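PDB 2QJ8: Mlr6093 protein from Mesorhizobium loti, which probably acts as a zinc-dependent hydrolase of the succinylglutamate desuccinylase/aspartoacylase family, on ester bonds or the carbon-nitrogen bonds of linear amides. Local coordinates for residues Gly16-Leu22 and Ser34-Cys40; Leu48-Asn54 and Ile81-Ile87; Ile63-Arg67 and Leu217-Glu221; Leu68-Leu72 and Val224-Leu228. All blocks are in the same frame, centred on the assembly; numbering follows the deposited sequence.

Interaction 1 (Gly16-Leu22 and Ser34-Cys40); sequences GVSTGHL and SLPVFSC
An antiparallel beta hairpin brings Gly16-Leu22 against Ser34-Cys40, with Ser18-Ser39, Gly20-Val37 and Leu22-Leu35 as hydrogen-bonded pairs and Val17-Cys40, Thr19-Phe38 and His21-Pro36 as the non-hydrogen-bonded pairs between them. Each hydrogen-bonded pair is tied twice. Ser18 N meets Ser39 O at 2.8 Å, almost straight (173°), whereas Val37 N reaches Gly20 O from above the carbonyl plane. On the face of Val17, Thr19 and His21, the two methyls of Val17 divide their work: CG1 touches Phe38 CE1 at 3.6 Å and CG2 touches Cys40 SG at 3.7 Å. Thr19 CG2 lies at the edge of the Phe38 ring. His21, its CG anti to the carbonyl carbon (chi1 -60°), lays CD2 3.6 Å from Pro36 N, while its NE2 hydrogen-bonds Gly291 O of the second subunit. Cutting His21 back to an alanine would probably uncover Pro36 CG and leave that carbonyl of the second subunit without its donor. The opposite face turns Leu22 and Leu35 to helix 118-129; Phe38 packs on Val69 of helix 60-75, and strand 33-42 continues the sheet to strand 79-84.

Interaction 2 (Leu48-Asn54 and Ile81-Ile87); sequences LLITGGN and IIIVPEI
Leu48-Thr51 and Ile81-Val84 are neighbouring parallel strands, joined through helix 60-75 as a beta-alpha-beta crossover in the catalytic domain. Backbone bonds form the usual parallel ladder: Ile82 N donates to Leu48 O, Ile50 N to Ile82 O, and Val84 N to Ile50 O at 3.0 Å. Gly52 N to Val84 O, longer at 3.1 Å, is the next rung. Beyond the strands Ile87 N still reaches Gly52 O at 2.9 Å, so the two chains stay tied as they turn into loops.

Apolar contacts fill both faces. On the side of Leu48, Ile50, Ile81 and Ile83, Ile50 sends CD1 obliquely to Ile81 CG2 and sets CB 4.0 Å from Ile83 CG1; Leu68 and Leu72 of helix 60-75 lie against Ile83. On the other side, Leu49 CD1 rests 3.9 Å from Ile82 CG2.

Polar ends find partners outside the pair: Thr51 OG1 hydrogen-bonds Asp139, and Glu86 OE1 forms a salt bridge with Arg66. The turn after strand 47-52 probably leads into the zinc-binding motif, as in relatives of the zinc carboxypeptidase type.

The backbones come close at Gly52 and Gly53, where a side chain would not fit: a CB on Gly52 would run into Pro85 O, and one on Gly53, whose phi is positive (68°), would strike Glu86 CA. Ile87 holds CG1 between its backbone N and carbonyl carbon (chi1 66°), which brings CG1 3.6 Å from Asn54 CA and CD1 3.8 Å from Asn54 CB.

Interaction 3 (Ile63-Arg67 and Leu217-Glu221); sequences ILARR and LTIYE
Arg67 and Glu221 form a salt bridge between two helices, NH1 standing 3.0 Å from OE2. Just one carboxylate oxygen does the work, and the guanidinium and carboxylate planes are turned 57° apart, which excludes the flat, two-pronged pairing of these groups. The same OE2 also lies 3.2 Å from Arg67 CD, with the arginine crossing the glutamate chain at about a right angle. The Arg67 chain is extended from CG to NE, which carries its head across to Glu221.

Apolar atoms line the bridge. Leu64, its CG anti to the backbone N (chi1 -173°), wedges its two methyls against the facing helix: CD1 meets Glu221 CG at 3.5 Å, and CD2 meets Tyr220 CB at 3.8 Å. Leu217 brings CG within 3.7 Å of Arg67 NH1, and its CD2 touches Ile63 CG2 at 4.2 Å.

Farther out, Arg67 NH2 makes a second salt bridge, to Glu269 of the second subunit, which holds the far side of the guanidinium. A methionine in place of Arg67 is likely to leave both of these glutamates without their positive mate, one of them across the subunit boundary. Tyr220 leads its ring away to stack with Phe207.

Helices 60-75 and 218-230 thus meet through side chains near the start of each, as neighbours over one face of the sheet, an arrangement consistent with the alpha/beta fold of the zinc exopeptidase clan.

Interaction 4 (Leu68-Leu72 and Val224-Leu228); sequences LVKWL and VRNGL
The Trp71 indole turns the edge of its six-membered ring to the facing helix: Leu228 CD1 sits at that edge, in the ring plane, 3.6 Å from CZ3. Arg225 comes in obliquely, its aliphatic carbons making the close contacts: CG lies 3.8 Å from Trp71 CH2, and CD follows at 4.0 Å from Trp71 CZ2. Ring and guanidinium planes are tilted 61° apart, with CZ2 near the plane of the guanidinium at its edge. Arg225 has CG anti to its backbone N (chi1 177°) and an extended chain, which runs past the indole; its NH1 makes a weak hydrogen bond to Lys237 O.

Branched side chains complete the contact beside the indole. Leu228 CD1 gathers three partners, for besides Trp71 it touches Leu68 CD2 at 4.1 Å and Leu72 CD2 at 4.2 Å. Val224 CG1 lies against both methyls of Leu68, 4.1 Å from CD1, and the two side chains cross at about a right angle.

The segment axes stay 13.2 Å apart at an angle of 47°, so side chains, not backbones, bridge the helices, Trp71 and Arg225 being the longest of them. Val234 touches Trp71 and Leu72, while Leu68 touches Ile50 and Leu228 touches Leu48, both on strand 47-52. Two helices layered side by side on a sheet face, sharing one apolar seam, fit the alpha/beta architecture expected of a zinc exopeptidase relative.

How the interactions relate
Interactions 1 and 2 share a sheet: strand 33-42 pairs with strand 79-84, Phe38 O probably accepting from Ile83 N, and their centres lie 10 Å apart. Interaction 1 closes along the chain before the others open. Interactions 3 and 4, with centres 8 Å apart, use successive turns of helices 60-75 and 218-230, and their segments alternate with those of interaction 2, whose strands helix 60-75 connects. That helix is the hub: it supplies one side of interactions 3 and 4 and touches both 1 and 2. Interactions 1, 2 and 3 also meet the second subunit, so the hairpin, the loop after strand 79-84 and helix 60-75 contribute to the dimer contact.

Interaction 1 (Gly16-Leu22 and Ser34-Cys40)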
loop_
_atom_site.group_PDB
_atom_site.type_symbol
_atom_site.label_atom_id
_atom_site.label_comp_id
_atom_site.label_asym_id
_atom_site.label_seq_id
_atom_site.Cartn_x
_atom_site.Cartn_y
_atom_site.Cartn_z
ATOM N N GLY A 16 4.418 -37.976 -4.911
ATOM C CA GLY A 16 3.230 -37.163 -4.703
ATOM C C GLY A 16 3.402 -35.880 -3.906
ATOM O O GLY A 16 4.488 -35.286 -3.849
ATOM N N VAL A 17 2.307 -35.468 -3.284
ATOM C CA VAL A 17 2.198 -34.211 -2.543
ATOM C C VAL A 17 2.594 -34.369 -1.058
ATOM O O VAL A 17 2.061 -35.223 -0.350
ATOM C CB VAL A 17 0.744 -33.644 -2.659
ATOM C CG1 VAL A 17 0.510 -32.389 -1.793
ATOM C CG2 VAL A 17 0.386 -33.349 -4.123
ATOM N N SER A 18 3.548 -33.556 -0.607
ATOM C CA SER A 18 3.961 -33.533 0.789
ATOM C C SER A 18 3.891 -32.100 1.298
ATOM O O SER A 18 4.116 -31.154 0.540
ATOM C CB SER A 18 5.393 -34.071 0.934
ATOM O OG SER A 18 5.471 -35.435 0.540
ATOM N N THR A 19 3.543 -31.940 2.572
ATOM C CA THR A 19 3.576 -30.634 3.245
ATOM C C THR A 19 4.336 -30.837 4.566
ATOM O O THR A 19 4.244 -31.891 5.190
ATOM C CB THR A 19 2.192 -29.993 3.463
ATOM O OG1 THR A 19 1.376 -30.835 4.272
ATOM C CG2 THR A 19 1.477 -29.756 2.124
ATOM N N GLY A 20 5.115 -29.845 4.968
ATOM C CA GLY A 20 5.849 -29.942 6.202
ATOM C C GLY A 20 6.504 -28.624 6.492
ATOM O O GLY A 20 5.914 -27.563 6.228
ATOM N N HIS A 21 7.689 -28.666 7.071
ATOM C CA HIS A 21 8.424 -27.441 7.417
ATOM C C HIS A 21 9.912 -27.531 7.183
ATOM O O HIS A 21 10.481 -28.623 7.198
ATOM C CB HIS A 21 8.220 -27.113 8.889
ATOM C CG HIS A 21 6.796 -26.877 9.255
ATOM N ND1 HIS A 21 5.934 -27.902 9.557
ATOM C CD2 HIS A 21 6.072 -25.737 9.334
ATOM C CE1 HIS A 21 4.739 -27.408 9.800
ATOM N NE2 HIS A 21 4.800 -26.095 9.683
ATOM N N LEU A 22 10.507 -26.353 6.969
ATOM C CA LEU A 22 11.954 -26.145 6.924
ATOM C C LEU A 22 12.293 -25.519 8.277
ATOM O O LEU A 22 11.855 -24.402 8.592
ATOM C CB LEU A 22 12.347 -25.219 5.769
ATOM C CG LEU A 22 13.816 -24.757 5.659
ATOM C CD1 LEU A 22 14.799 -25.931 5.595
ATOM C CD2 LEU A 22 13.937 -23.893 4.398
ATOM N N SER A 34 10.058 -22.408 12.034
ATOM C CA SER A 34 9.511 -23.459 11.173
ATOM C C SER A 34 8.755 -22.837 10.019
ATOM O O SER A 34 7.665 -22.334 10.211
ATOM C CB SER A 34 8.574 -24.373 11.975
ATOM O OG SER A 34 9.334 -25.291 12.712
ATOM N N LEU A 35 9.339 -22.876 8.820
ATOM C CA LEU A 35 8.729 -22.289 7.633
ATOM C C LEU A 35 7.964 -23.366 6.893
ATOM O O LEU A 35 8.575 -24.329 6.482
ATOM C CB LEU A 35 9.811 -21.725 6.702
ATOM C CG LEU A 35 10.539 -20.416 7.045
ATOM C CD1 LEU A 35 10.961 -20.296 8.476
ATOM C CD2 LEU A 35 11.751 -20.245 6.070
ATOM N N PRO A 36 6.625 -23.238 6.744
ATOM C CA PRO A 36 5.920 -24.276 5.976
ATOM C C PRO A 36 6.383 -24.417 4.525
ATOM O O PRO A 36 6.689 -23.417 3.864
ATOM C CB PRO A 36 4.456 -23.837 6.028
ATOM C CG PRO A 36 4.335 -23.009 7.242
ATOM C CD PRO A 36 5.671 -22.251 7.281
ATOM N N VAL A 37 6.442 -25.668 4.067
ATOM C CA VAL A 37 6.909 -26.019 2.743
ATOM C C VAL A 37 5.938 -27.040 2.138
ATOM O O VAL A 37 5.410 -27.926 2.832
ATOM C CB VAL A 37 8.349 -26.629 2.800
ATOM C CG1 VAL A 37 8.804 -27.125 1.412
ATOM C CG2 VAL A 37 9.332 -25.620 3.355
ATOM N N PHE A 38 5.677 -26.871 0.855
ATOM C CA PHE A 38 4.873 -27.770 0.059
ATOM C C PHE A 38 5.808 -28.366 -0.992
ATOM O O PHE A 38 6.671 -27.654 -1.518
ATOM C CB PHE A 38 3.767 -26.981 -0.618
ATOM C CG PHE A 38 3.164 -27.651 -1.821
ATOM C CD1 PHE A 38 2.061 -28.470 -1.692
ATOM C CD2 PHE A 38 3.669 -27.397 -3.104
ATOM C CE1 PHE A 38 1.478 -29.044 -2.810
ATOM C CE2 PHE A 38 3.103 -27.974 -4.215
ATOM C CZ PHE A 38 2.016 -28.795 -4.076
ATOM N N SER A 39 5.662 -29.658 -1.282
ATOM C CA SER A 39 6.412 -30.264 -2.376
ATOM C C SER A 39 5.510 -31.251 -3.146
ATOM O O SER A 39 4.775 -32.017 -2.532
ATOM C CB SER A 39 7.683 -30.911 -1.866
ATOM O OG SER A 39 8.399 -31.487 -2.934
ATOM N N CYS A 40 5.515 -31.162 -4.478
ATOM C CA CYS A 40 4.734 -32.073 -5.334
ATOM C C CYS A 40 5.730 -32.781 -6.237
ATOM O O CYS A 40 6.326 -32.171 -7.090
ATOM C CB CYS A 40 3.674 -31.336 -6.119
ATOM S SG CYS A 40 2.503 -32.419 -7.029
#

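Interaction 2 (Leu48-Asn54 and Ile81-Ile87)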
loop_
_atom_site.group_PDB
_atom_site.type_symbol
_atom_site.label_atom_id
_atom_site.label_comp_id
_atom_site.label_asym_id
_atom_site.label_seq_id
_atom_site.Cartn_x
_atom_site.Cartn_y
_atom_site.Cartn_z
ATOM N N LEU A 48 11.788 -27.071 -9.747
ATOM C CA LEU A 48 11.461 -25.668 -9.520
ATOM C C LEU A 48 11.192 -25.352 -8.066
ATOM O O LEU A 48 10.488 -26.098 -7.395
ATOM C CB LEU A 48 10.174 -25.334 -10.305
ATOM C CG LEU A 48 9.621 -23.897 -10.173
ATOM C CD1 LEU A 48 10.581 -22.886 -10.812
ATOM C CD2 LEU A 48 8.211 -23.771 -10.736
ATOM N N LEU A 49 11.752 -24.242 -7.587
ATOM C CA LEU A 49 11.423 -23.700 -6.290
ATOM C C LEU A 49 10.671 -22.412 -6.546
ATOM O O LEU A 49 11.126 -21.594 -7.332
ATOM C CB LEU A 49 12.669 -23.351 -5.481
ATOM C CG LEU A 49 12.479 -22.592 -4.162
ATOM C CD1 LEU A 49 11.641 -23.391 -3.116
ATOM C CD2 LEU A 49 13.868 -22.265 -3.634
ATOM N N ILE A 50 9.560 -22.223 -5.848
ATOM C CA ILE A 50 8.795 -20.988 -5.851
ATOM C C ILE A 50 8.795 -20.389 -4.448
ATOM O O ILE A 50 8.342 -21.019 -3.478
ATOM C CB ILE A 50 7.316 -21.200 -6.302
ATOM C CG1 ILE A 50 7.271 -22.039 -7.570
ATOM C CG2 ILE A 50 6.602 -19.837 -6.464
ATOM C CD1 ILE A 50 5.921 -22.095 -8.196
ATOM N N THR A 51 9.266 -19.150 -4.341
ATOM C CA THR A 51 9.357 -18.444 -3.079
ATOM C C THR A 51 8.460 -17.181 -3.056
ATOM O O THR A 51 8.299 -16.510 -4.071
ATOM C CB THR A 51 10.808 -18.037 -2.739
ATOM O OG1 THR A 51 11.363 -17.206 -3.762
ATOM C CG2 THR A 51 11.715 -19.242 -2.540
ATOM N N GLY A 52 7.863 -16.909 -1.892
ATOM C CA GLY A 52 7.135 -15.656 -1.626
ATOM C C GLY A 52 7.580 -15.096 -0.294
ATOM O O GLY A 52 8.277 -15.765 0.461
ATOM N N GLY A 53 7.178 -13.874 0.003
ATOM C CA GLY A 53 7.372 -13.322 1.338
ATOM C C GLY A 53 8.764 -13.034 1.813
ATOM O O GLY A 53 9.019 -13.128 2.994
ATOM N N ASN A 54 9.676 -12.710 0.897
ATOM C CA ASN A 54 11.005 -12.238 1.296
ATOM C C ASN A 54 10.848 -10.934 2.073
ATOM O O ASN A 54 11.652 -10.652 2.952
ATOM C CB ASN A 54 11.921 -11.985 0.092
ATOM C CG ASN A 54 13.267 -11.394 0.513
ATOM O OD1 ASN A 54 14.102 -12.104 1.039
ATOM N ND2 ASN A 54 13.474 -10.093 0.289
ATOM N N ILE A 81 8.113 -29.635 -7.876
ATOM C CA ILE A 81 7.879 -28.225 -7.553
ATOM C C ILE A 81 7.831 -28.091 -6.051
ATOM O O ILE A 81 7.032 -28.757 -5.382
ATOM C CB ILE A 81 6.571 -27.660 -8.166
ATOM C CG1 ILE A 81 6.630 -27.778 -9.682
ATOM C CG2 ILE A 81 6.410 -26.166 -7.713
ATOM C CD1 ILE A 81 5.338 -27.409 -10.426
ATOM N N ILE A 82 8.730 -27.273 -5.507
ATOM C CA ILE A 82 8.768 -26.996 -4.087
ATOM C C ILE A 82 8.271 -25.548 -3.931
ATOM O O ILE A 82 8.624 -24.695 -4.730
ATOM C CB ILE A 82 10.227 -27.125 -3.489
ATOM C CG1 ILE A 82 10.831 -28.524 -3.733
ATOM C CG2 ILE A 82 10.203 -26.830 -2.022
ATOM C CD1 ILE A 82 12.368 -28.627 -3.354
ATOM N N ILE A 83 7.425 -25.288 -2.927
ATOM C CA ILE A 83 6.892 -23.931 -2.674
ATOM C C ILE A 83 7.009 -23.552 -1.212
ATOM O O ILE A 83 6.630 -24.355 -0.340
ATOM C CB ILE A 83 5.389 -23.762 -3.098
ATOM C CG1 ILE A 83 5.173 -24.141 -4.568
ATOM C CG2 ILE A 83 4.918 -22.304 -2.884
ATOM C CD1 ILE A 83 3.675 -24.192 -5.057
ATOM N N VAL A 84 7.572 -22.356 -0.963
ATOM C CA VAL A 84 7.684 -21.764 0.387
ATOM C C VAL A 84 6.973 -20.400 0.290
ATOM O O VAL A 84 7.566 -19.410 -0.130
ATOM C CB VAL A 84 9.145 -21.712 0.923
ATOM C CG1 VAL A 84 10.112 -21.185 -0.106
ATOM C CG2 VAL A 84 9.224 -20.931 2.242
ATOM N N PRO A 85 5.644 -20.358 0.633
ATOM C CA PRO A 85 4.902 -19.103 0.440
ATOM C C PRO A 85 5.370 -17.878 1.174
ATOM O O PRO A 85 5.231 -16.801 0.606
ATOM C CB PRO A 85 3.419 -19.480 0.785
ATOM C CG PRO A 85 3.385 -20.957 0.566
ATOM C CD PRO A 85 4.722 -21.384 1.157
ATOM N N GLU A 86 5.968 -18.039 2.362
ATOM C CA GLU A 86 6.511 -16.932 3.153
ATOM C C GLU A 86 7.871 -17.335 3.693
ATOM O O GLU A 86 7.953 -17.974 4.745
ATOM C CB GLU A 86 5.620 -16.563 4.359
ATOM C CG GLU A 86 4.207 -16.132 4.052
ATOM C CD GLU A 86 3.191 -17.246 4.077
ATOM O OE1 GLU A 86 3.144 -18.022 5.072
ATOM O OE2 GLU A 86 2.375 -17.318 3.132
ATOM N N ILE A 87 8.936 -16.965 2.991
ATOM C CA ILE A 87 10.282 -17.254 3.460
ATOM C C ILE A 87 10.690 -16.358 4.642
ATOM O O ILE A 87 11.619 -16.718 5.364
ATOM C CB ILE A 87 11.390 -17.223 2.335
ATOM C CG1 ILE A 87 11.603 -15.807 1.742
ATOM C CG2 ILE A 87 11.114 -18.266 1.307
ATOM C CD1 ILE A 87 12.707 -15.682 0.642
#

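Interaction 3 (Ile63-Arg67 and Leu217-Glu221)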
loop_
_atom_site.group_PDB
_atom_site.type_symbol
_atom_site.label_atom_id
_atom_site.label_comp_id
_atom_site.label_asym_id
_atom_site.label_seq_id
_atom_site.Cartn_x
_atom_site.Cartn_y
_atom_site.Cartn_z
ATOM N N ILE A 63 -0.152 -15.281 -1.239
ATOM C CA ILE A 63 -1.514 -15.720 -1.620
ATOM C C ILE A 63 -1.479 -16.540 -2.908
ATOM O O ILE A 63 -2.041 -17.632 -2.953
ATOM C CB ILE A 63 -2.468 -14.534 -1.748
ATOM C CG1 ILE A 63 -2.822 -14.010 -0.351
ATOM C CG2 ILE A 63 -3.743 -14.933 -2.519
ATOM C CD1 ILE A 63 -3.327 -12.544 -0.363
ATOM N N LEU A 64 -0.804 -16.014 -3.933
ATOM C CA LEU A 64 -0.613 -16.728 -5.189
ATOM C C LEU A 64 0.085 -18.067 -4.954
ATOM O O LEU A 64 -0.289 -19.058 -5.539
ATOM C CB LEU A 64 0.186 -15.859 -6.207
ATOM C CG LEU A 64 0.313 -16.428 -7.625
ATOM C CD1 LEU A 64 -1.076 -16.686 -8.247
ATOM C CD2 LEU A 64 1.130 -15.478 -8.506
ATOM N N ALA A 65 1.127 -18.077 -4.116
ATOM C CA ALA A 65 1.817 -19.300 -3.756
ATOM C C ALA A 65 0.885 -20.346 -3.141
ATOM O O ALA A 65 1.010 -21.523 -3.440
ATOM C CB ALA A 65 3.022 -18.990 -2.779
ATOM N N ARG A 66 -0.012 -19.924 -2.257
ATOM C CA ARG A 66 -0.977 -20.812 -1.661
ATOM C C ARG A 66 -2.003 -21.304 -2.678
ATOM O O ARG A 66 -2.511 -22.420 -2.556
ATOM C CB ARG A 66 -1.690 -20.119 -0.519
ATOM C CG ARG A 66 -0.854 -19.991 0.699
ATOM C CD ARG A 66 -1.433 -18.946 1.586
ATOM N NE ARG A 66 -0.575 -18.737 2.732
ATOM C CZ ARG A 66 -0.561 -19.487 3.821
ATOM N NH1 ARG A 66 -1.363 -20.552 3.953
ATOM N NH2 ARG A 66 0.302 -19.167 4.792
ATOM N N ARG A 67 -2.340 -20.485 -3.668
ATOM C CA ARG A 67 -3.219 -20.984 -4.746
ATOM C C ARG A 67 -2.569 -22.115 -5.548
ATOM O O ARG A 67 -3.223 -23.095 -5.888
ATOM C CB ARG A 67 -3.612 -19.856 -5.671
ATOM C CG ARG A 67 -4.534 -18.896 -5.020
ATOM C CD ARG A 67 -4.871 -17.753 -5.953
ATOM N NE ARG A 67 -5.943 -16.951 -5.378
ATOM C CZ ARG A 67 -6.439 -15.825 -5.883
ATOM N NH1 ARG A 67 -6.029 -15.309 -7.044
ATOM N NH2 ARG A 67 -7.417 -15.239 -5.213
ATOM N N LEU A 217 -4.420 -9.644 -9.866
ATOM C CA LEU A 217 -3.973 -10.939 -9.319
ATOM C C LEU A 217 -4.373 -12.151 -10.209
ATOM O O LEU A 217 -3.730 -13.209 -10.144
ATOM C CB LEU A 217 -4.419 -11.091 -7.847
ATOM C CG LEU A 217 -3.925 -12.242 -6.930
ATOM C CD1 LEU A 217 -2.412 -12.402 -6.903
ATOM C CD2 LEU A 217 -4.454 -12.070 -5.509
ATOM N N THR A 218 -5.399 -12.009 -11.049
ATOM C CA THR A 218 -5.728 -13.058 -12.016
ATOM C C THR A 218 -4.684 -12.956 -13.171
ATOM O O THR A 218 -4.336 -13.962 -13.791
ATOM C CB THR A 218 -7.214 -13.008 -12.510
ATOM O OG1 THR A 218 -7.378 -11.985 -13.493
ATOM C CG2 THR A 218 -8.186 -12.799 -11.320
ATOM N N ILE A 219 -4.158 -11.751 -13.423
ATOM C CA ILE A 219 -3.080 -11.562 -14.405
ATOM C C ILE A 219 -1.852 -12.397 -14.003
ATOM O O ILE A 219 -1.307 -13.156 -14.831
ATOM C CB ILE A 219 -2.678 -10.069 -14.531
ATOM C CG1 ILE A 219 -3.822 -9.234 -15.107
ATOM C CG2 ILE A 219 -1.389 -9.893 -15.389
ATOM C CD1 ILE A 219 -4.296 -9.663 -16.487
ATOM N N TYR A 220 -1.459 -12.275 -12.735
ATOM C CA TYR A 220 -0.329 -13.020 -12.167
ATOM C C TYR A 220 -0.537 -14.510 -12.184
ATOM O O TYR A 220 0.405 -15.253 -12.497
ATOM C CB TYR A 220 -0.051 -12.591 -10.742
ATOM C CG TYR A 220 0.600 -11.232 -10.627
ATOM C CD1 TYR A 220 1.980 -11.087 -10.860
ATOM C CD2 TYR A 220 -0.145 -10.099 -10.255
ATOM C CE1 TYR A 220 2.605 -9.866 -10.744
ATOM C CE2 TYR A 220 0.475 -8.854 -10.120
ATOM C CZ TYR A 220 1.859 -8.747 -10.363
ATOM O OH TYR A 220 2.496 -7.526 -10.234
ATOM N N GLU A 221 -1.752 -14.947 -11.819
ATOM C CA GLU A 221 -2.149 -16.361 -11.908
ATOM C C GLU A 221 -1.968 -16.934 -13.291
ATOM O O GLU A 221 -1.422 -18.027 -13.439
ATOM C CB GLU A 221 -3.637 -16.563 -11.606
ATOM C CG GLU A 221 -3.994 -16.960 -10.233
ATOM C CD GLU A 221 -5.511 -17.207 -10.084
ATOM O OE1 GLU A 221 -6.293 -17.085 -11.052
ATOM O OE2 GLU A 221 -5.932 -17.538 -8.979
#

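Interaction 4 (Leu68-Leu72 and Val224-Leu228)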
loop_
_atom_site.group_PDB
_atom_site.type_symbol
_atom_site.label_atom_id
_atom_site.label_comp_id
_atom_site.label_asym_id
_atom_site.label_seq_id
_atom_site.Cartn_x
_atom_site.Cartn_y
_atom_site.Cartn_z
ATOM N N LEU A 68 -1.276 -21.959 -5.830
ATOM C CA LEU A 68 -0.457 -22.953 -6.556
ATOM C C LEU A 68 -0.379 -24.235 -5.756
ATOM O O LEU A 68 -0.468 -25.322 -6.325
ATOM C CB LEU A 68 0.962 -22.411 -6.819
ATOM C CG LEU A 68 1.113 -21.301 -7.854
ATOM C CD1 LEU A 68 2.480 -20.666 -7.716
ATOM C CD2 LEU A 68 0.882 -21.834 -9.252
ATOM N N VAL A 69 -0.199 -24.098 -4.432
ATOM C CA VAL A 69 -0.216 -25.233 -3.499
ATOM C C VAL A 69 -1.487 -26.078 -3.646
ATOM O O VAL A 69 -1.413 -27.304 -3.628
ATOM C CB VAL A 69 -0.011 -24.787 -2.026
ATOM C CG1 VAL A 69 -0.372 -25.913 -1.055
ATOM C CG2 VAL A 69 1.424 -24.341 -1.810
ATOM N N LYS A 70 -2.630 -25.434 -3.809
ATOM C CA LYS A 70 -3.894 -26.147 -4.001
ATOM C C LYS A 70 -4.177 -26.654 -5.429
ATOM O O LYS A 70 -4.927 -27.626 -5.599
ATOM C CB LYS A 70 -5.062 -25.267 -3.523
ATOM C CG LYS A 70 -5.134 -25.126 -2.010
ATOM C CD LYS A 70 -6.301 -24.270 -1.572
ATOM N N TRP A 71 -3.587 -26.005 -6.438
ATOM C CA TRP A 71 -3.832 -26.305 -7.856
ATOM C C TRP A 71 -2.893 -27.330 -8.449
ATOM O O TRP A 71 -3.318 -28.136 -9.266
ATOM C CB TRP A 71 -3.776 -25.001 -8.651
ATOM C CG TRP A 71 -3.827 -25.081 -10.130
ATOM C CD1 TRP A 71 -4.918 -25.321 -10.903
ATOM C CD2 TRP A 71 -2.757 -24.797 -11.030
ATOM N NE1 TRP A 71 -4.586 -25.243 -12.232
ATOM C CE2 TRP A 71 -3.263 -24.927 -12.339
ATOM C CE3 TRP A 71 -1.418 -24.475 -10.858
ATOM C CZ2 TRP A 71 -2.477 -24.726 -13.471
ATOM C CZ3 TRP A 71 -0.628 -24.294 -11.991
ATOM C CH2 TRP A 71 -1.163 -24.414 -13.270
ATOM N N LEU A 72 -1.627 -27.303 -8.038
ATOM C CA LEU A 72 -0.640 -28.223 -8.566
ATOM C C LEU A 72 -0.849 -29.731 -8.349
ATOM O O LEU A 72 -0.383 -30.504 -9.183
ATOM C CB LEU A 72 0.759 -27.830 -8.107
ATOM C CG LEU A 72 1.292 -26.566 -8.738
ATOM C CD1 LEU A 72 2.545 -26.197 -7.964
ATOM C CD2 LEU A 72 1.532 -26.720 -10.254
ATOM N N VAL A 224 1.850 -16.944 -14.251
ATOM C CA VAL A 224 2.606 -18.037 -13.638
ATOM C C VAL A 224 2.234 -19.395 -14.225
ATOM O O VAL A 224 3.110 -20.232 -14.407
ATOM C CB VAL A 224 2.535 -17.974 -12.116
ATOM C CG1 VAL A 224 3.144 -19.234 -11.478
ATOM C CG2 VAL A 224 3.257 -16.698 -11.659
ATOM N N ARG A 225 0.964 -19.590 -14.592
ATOM C CA ARG A 225 0.542 -20.803 -15.295
ATOM C C ARG A 225 1.219 -20.931 -16.667
ATOM O O ARG A 225 1.655 -22.014 -17.033
ATOM C CB ARG A 225 -0.977 -20.847 -15.468
ATOM C CG ARG A 225 -1.453 -22.073 -16.268
ATOM C CD ARG A 225 -2.940 -22.130 -16.443
ATOM N NE ARG A 225 -3.311 -23.086 -17.501
ATOM C CZ ARG A 225 -3.362 -22.843 -18.818
ATOM N NH1 ARG A 225 -3.069 -21.643 -19.336
ATOM N NH2 ARG A 225 -3.715 -23.830 -19.652
ATOM N N ASN A 226 1.264 -19.839 -17.437
ATOM C CA ASN A 226 1.969 -19.819 -18.727
ATOM C C ASN A 226 3.462 -20.173 -18.532
ATOM O O ASN A 226 4.037 -20.949 -19.311
ATOM C CB ASN A 226 1.857 -18.450 -19.425
ATOM C CG ASN A 226 0.430 -18.064 -19.811
ATOM O OD1 ASN A 226 -0.414 -18.909 -20.031
ATOM N ND2 ASN A 226 0.163 -16.760 -19.884
ATOM N N GLY A 227 4.052 -19.627 -17.466
ATOM C CA GLY A 227 5.446 -19.892 -17.116
ATOM C C GLY A 227 5.674 -21.354 -16.837
ATOM O O GLY A 227 6.635 -21.925 -17.343
ATOM N N LEU A 228 4.766 -21.961 -16.060
ATOM C CA LEU A 228 4.830 -23.397 -15.731
ATOM C C LEU A 228 4.693 -24.298 -16.941
ATOM O O LEU A 228 5.367 -25.316 -17.026
ATOM C CB LEU A 228 3.783 -23.764 -14.691
ATOM C CG LEU A 228 4.007 -23.165 -13.324
ATOM C CD1 LEU A 228 2.776 -23.419 -12.504
ATOM C CD2 LEU A 228 5.259 -23.736 -12.692
#